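Local coordinates for protein peptidoglycan glycosyltransferase (Burkholderia ambifaria, PDB 5UY7) that belongs to the penicillin-binding proteins, pairing a dimerisation domain with a transpeptidase-type domain of the beta-lactamase-like fold, at residues N489-V494 with L527-N532. Sequence-based numbering, arbitrary orientation.
Sequences NPRIVV and LNVPPN
Arg491 lays one face of its guanidinium group on the side chain of Leu527, joining the turn that leads into strand 492-499 to the loop that follows helix 509-526 at the protein surface. Leu527 CD1 sits 3.8 Å from Arg491 NE, over that face but displaced toward its rim, while CB and CD2 of the leucine lie near CZ and NH2. A branched aliphatic group suits this place because a guanidinium face, unlike its N-H edge, packs well against hydrocarbon. With CG anti to the backbone N (chi1 179°) and a bend at chi2 (146°), the arginine chain carries the guanidinium out to Leu527. Val529 adds a lighter touch, its CG2 approaching Arg491 NH1 obliquely at 4.2 Å.

The polar part passes through two waters. Water 1, in the guanidinium plane, accepts from Arg491 NH1 and donates to Leu527 O (2.7 Å). Water 2 accepts from Arg491 NH2 (2.9 Å) and donates to the same oxygen. That carbonyl lies where the helix closes in a Schellman motif, with Asn528 at positive phi as its C-prime residue. Arg491 and Ile492 both face Ala485 in a classic beta bulge, and strand 492-499 runs between 222-229 and 477-485 in the five-stranded antiparallel sheet, Ile492 packing on Thr523 and Met524 of helix 509-526.

Apolar contact over the face and water at the N-H groups thus let a charged side chain pack while staying hydrated, and its positive charge probably complements the negative end of the helix dipole.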
ATOM      1  N   ASN A 489       5.453   9.749 -12.204  1.00 17.12           N
ATOM      2  CA  ASN A 489       4.798  10.863 -11.518  1.00 20.66           C
ATOM      3  C   ASN A 489       3.311  10.558 -11.395  1.00 17.49           C
ATOM      4  O   ASN A 489       2.498  11.020 -12.210  1.00 18.98           O
ATOM      5  CB  ASN A 489       5.039  12.177 -12.257  1.00 21.19           C
ATOM      6  CG  ASN A 489       6.508  12.522 -12.336  1.00 28.91           C
ATOM      7  OD1 ASN A 489       7.231  12.423 -11.342  1.00 34.00           O
ATOM      8  ND2 ASN A 489       6.963  12.898 -13.519  1.00 37.08           N
ATOM      9  N   PRO A 490       2.909   9.809 -10.374  1.00 16.27           N
ATOM     10  CA  PRO A 490       1.532   9.308 -10.354  1.00 13.66           C
ATOM     11  C   PRO A 490       0.501  10.398 -10.144  1.00 14.10           C
ATOM     12  O   PRO A 490       0.741  11.423  -9.490  1.00 17.50           O
ATOM     13  CB  PRO A 490       1.518   8.303  -9.195  1.00 18.11           C
ATOM     14  CG  PRO A 490       2.768   8.561  -8.415  1.00 20.31           C
ATOM     15  CD  PRO A 490       3.753   9.191  -9.334  1.00 17.23           C
ATOM     16  N   ARG A 491      -0.660  10.151 -10.735  1.00 14.45           N
ATOM     17  CA  ARG A 491      -1.836  10.993 -10.600  1.00 14.72           C
ATOM     18  C   ARG A 491      -2.807  10.475  -9.558  1.00 16.15           C
ATOM     19  O   ARG A 491      -3.480  11.279  -8.893  1.00 17.63           O
ATOM     20  CB  ARG A 491      -2.552  11.085 -11.950  1.00 20.13           C
ATOM     21  CG  ARG A 491      -3.814  11.912 -11.919  1.00 28.19           C
ATOM     22  CD  ARG A 491      -4.007  12.640 -13.220  1.00 37.20           C
ATOM     23  NE  ARG A 491      -5.288  13.328 -13.244  1.00 38.42           N
ATOM     24  CZ  ARG A 491      -5.779  13.927 -14.318  1.00 30.69           C
ATOM     25  NH1 ARG A 491      -5.086  13.916 -15.446  1.00 34.02           N
ATOM     26  NH2 ARG A 491      -6.958  14.530 -14.262  1.00 35.90           N
ATOM     27  N   ILE A 492      -2.907   9.153  -9.405  1.00 14.77           N
ATOM     28  CA  ILE A 492      -3.862   8.563  -8.478  1.00 11.87           C
ATOM     29  C   ILE A 492      -3.185   7.503  -7.625  1.00 14.11           C
ATOM     30  O   ILE A 492      -2.184   6.891  -8.015  1.00 14.80           O
ATOM     31  CB  ILE A 492      -5.074   7.946  -9.212  1.00 14.42           C
ATOM     32  CG1 ILE A 492      -4.620   6.805 -10.136  1.00 14.86           C
ATOM     33  CG2 ILE A 492      -5.839   9.036  -9.971  1.00 16.62           C
ATOM     34  CD1 ILE A 492      -5.788   6.125 -10.877  1.00 15.95           C
ATOM     35  N   VAL A 493      -3.739   7.306  -6.437  1.00 14.31           N
ATOM     36  CA  VAL A 493      -3.505   6.119  -5.631  1.00 14.30           C
ATOM     37  C   VAL A 493      -4.785   5.307  -5.671  1.00 13.04           C
ATOM     38  O   VAL A 493      -5.876   5.872  -5.548  1.00 15.10           O
ATOM     39  CB  VAL A 493      -3.129   6.485  -4.188  1.00 14.47           C
ATOM     40  CG1 VAL A 493      -3.332   5.286  -3.264  1.00 15.14           C
ATOM     41  CG2 VAL A 493      -1.687   6.959  -4.147  1.00 15.49           C
ATOM     42  N   VAL A 494      -4.658   3.999  -5.889  1.00 12.87           N
ATOM     43  CA  VAL A 494      -5.801   3.092  -5.920  1.00 14.11           C
ATOM     44  C   VAL A 494      -5.594   2.028  -4.859  1.00 11.78           C
ATOM     45  O   VAL A 494      -4.554   1.363  -4.837  1.00 14.59           O
ATOM     46  CB  VAL A 494      -5.981   2.441  -7.302  1.00 12.32           C
ATOM     47  CG1 VAL A 494      -7.115   1.412  -7.268  1.00 13.72           C
ATOM     48  CG2 VAL A 494      -6.257   3.514  -8.351  1.00 14.60           C
ATOM     49  N   LEU A 527      -9.521   9.756 -17.690  1.00 16.52           N
ATOM     50  CA  LEU A 527      -8.881  11.047 -17.463  1.00 17.44           C
ATOM     51  C   LEU A 527      -7.980  11.479 -18.609  1.00 18.19           C
ATOM     52  O   LEU A 527      -7.285  12.493 -18.479  1.00 21.35           O
ATOM     53  CB  LEU A 527      -8.065  11.006 -16.173  1.00 18.12           C
ATOM     54  CG  LEU A 527      -8.913  10.781 -14.926  1.00 20.43           C
ATOM     55  CD1 LEU A 527      -8.024  10.721 -13.702  1.00 20.18           C
ATOM     56  CD2 LEU A 527      -9.978  11.868 -14.787  1.00 28.60           C
ATOM     57  N   ASN A 528      -7.975  10.736 -19.719  1.00 16.77           N
ATOM     58  CA  ASN A 528      -7.162  11.056 -20.896  1.00 17.21           C
ATOM     59  C   ASN A 528      -5.671  11.052 -20.592  1.00 21.33           C
ATOM     60  O   ASN A 528      -4.903  11.773 -21.236  1.00 24.26           O
ATOM     61  CB  ASN A 528      -7.558  12.403 -21.513  1.00 18.28           C
ATOM     62  CG  ASN A 528      -8.995  12.435 -21.965  1.00 20.25           C
ATOM     63  OD1 ASN A 528      -9.503  11.478 -22.559  1.00 22.79           O
ATOM     64  ND2 ASN A 528      -9.662  13.563 -21.721  1.00 25.29           N
ATOM     65  N   VAL A 529      -5.247  10.253 -19.623  1.00 19.48           N
ATOM     66  CA  VAL A 529      -3.805  10.125 -19.378  1.00 19.18           C
ATOM     67  C   VAL A 529      -3.181   9.378 -20.547  1.00 18.44           C
ATOM     68  O   VAL A 529      -3.645   8.279 -20.893  1.00 21.79           O
ATOM     69  CB  VAL A 529      -3.549   9.392 -18.071  1.00 19.78           C
ATOM     70  CG1 VAL A 529      -2.041   9.214 -17.867  1.00 21.79           C
ATOM     71  CG2 VAL A 529      -4.206  10.132 -16.911  1.00 19.16           C
ATOM     72  N   PRO A 530      -2.163   9.923 -21.199  1.00 24.45           N
ATOM     73  CA  PRO A 530      -1.573   9.224 -22.333  1.00 26.16           C
ATOM     74  C   PRO A 530      -0.872   7.964 -21.864  1.00 19.17           C
ATOM     75  O   PRO A 530      -0.177   7.982 -20.837  1.00 23.29           O
ATOM     76  CB  PRO A 530      -0.569  10.241 -22.903  1.00 32.94           C
ATOM     77  CG  PRO A 530      -0.897  11.551 -22.243  1.00 36.48           C
ATOM     78  CD  PRO A 530      -1.492  11.202 -20.919  1.00 30.42           C
ATOM     79  N   PRO A 531      -1.047   6.854 -22.578  1.00 23.36           N
ATOM     80  CA  PRO A 531      -0.251   5.658 -22.290  1.00 20.12           C
ATOM     81  C   PRO A 531       1.228   5.995 -22.323  1.00 21.23           C
ATOM     82  O   PRO A 531       1.680   6.814 -23.129  1.00 23.71           O
ATOM     83  CB  PRO A 531      -0.636   4.694 -23.418  1.00 23.92           C
ATOM     84  CG  PRO A 531      -2.005   5.150 -23.842  1.00 31.76           C
ATOM     85  CD  PRO A 531      -1.976   6.642 -23.703  1.00 27.66           C
ATOM     86  N   ASN A 532       1.991   5.369 -21.425  1.00 19.72           N
ATOM     87  CA  ASN A 532       3.426   5.617 -21.387  1.00 20.76           C
ATOM     88  C   ASN A 532       4.227   4.324 -21.317  1.00 22.71           C
ATOM     89  O   ASN A 532       5.410   4.345 -20.946  1.00 23.77           O
ATOM     90  CB  ASN A 532       3.797   6.568 -20.242  1.00 19.83           C
ATOM     91  CG  ASN A 532       3.672   5.934 -18.874  1.00 20.14           C
ATOM     92  OD1 ASN A 532       3.039   4.899 -18.708  1.00 19.05           O
ATOM     93  ND2 ASN A 532       4.283   6.574 -17.869  1.00 19.25           N
TER
HETATM   94  O   HOH W   1      -5.056  14.081 -18.384  1.00 36.93           O
HETATM   95  O   HOH W   2      -7.793  14.818 -16.991  1.00 38.23           O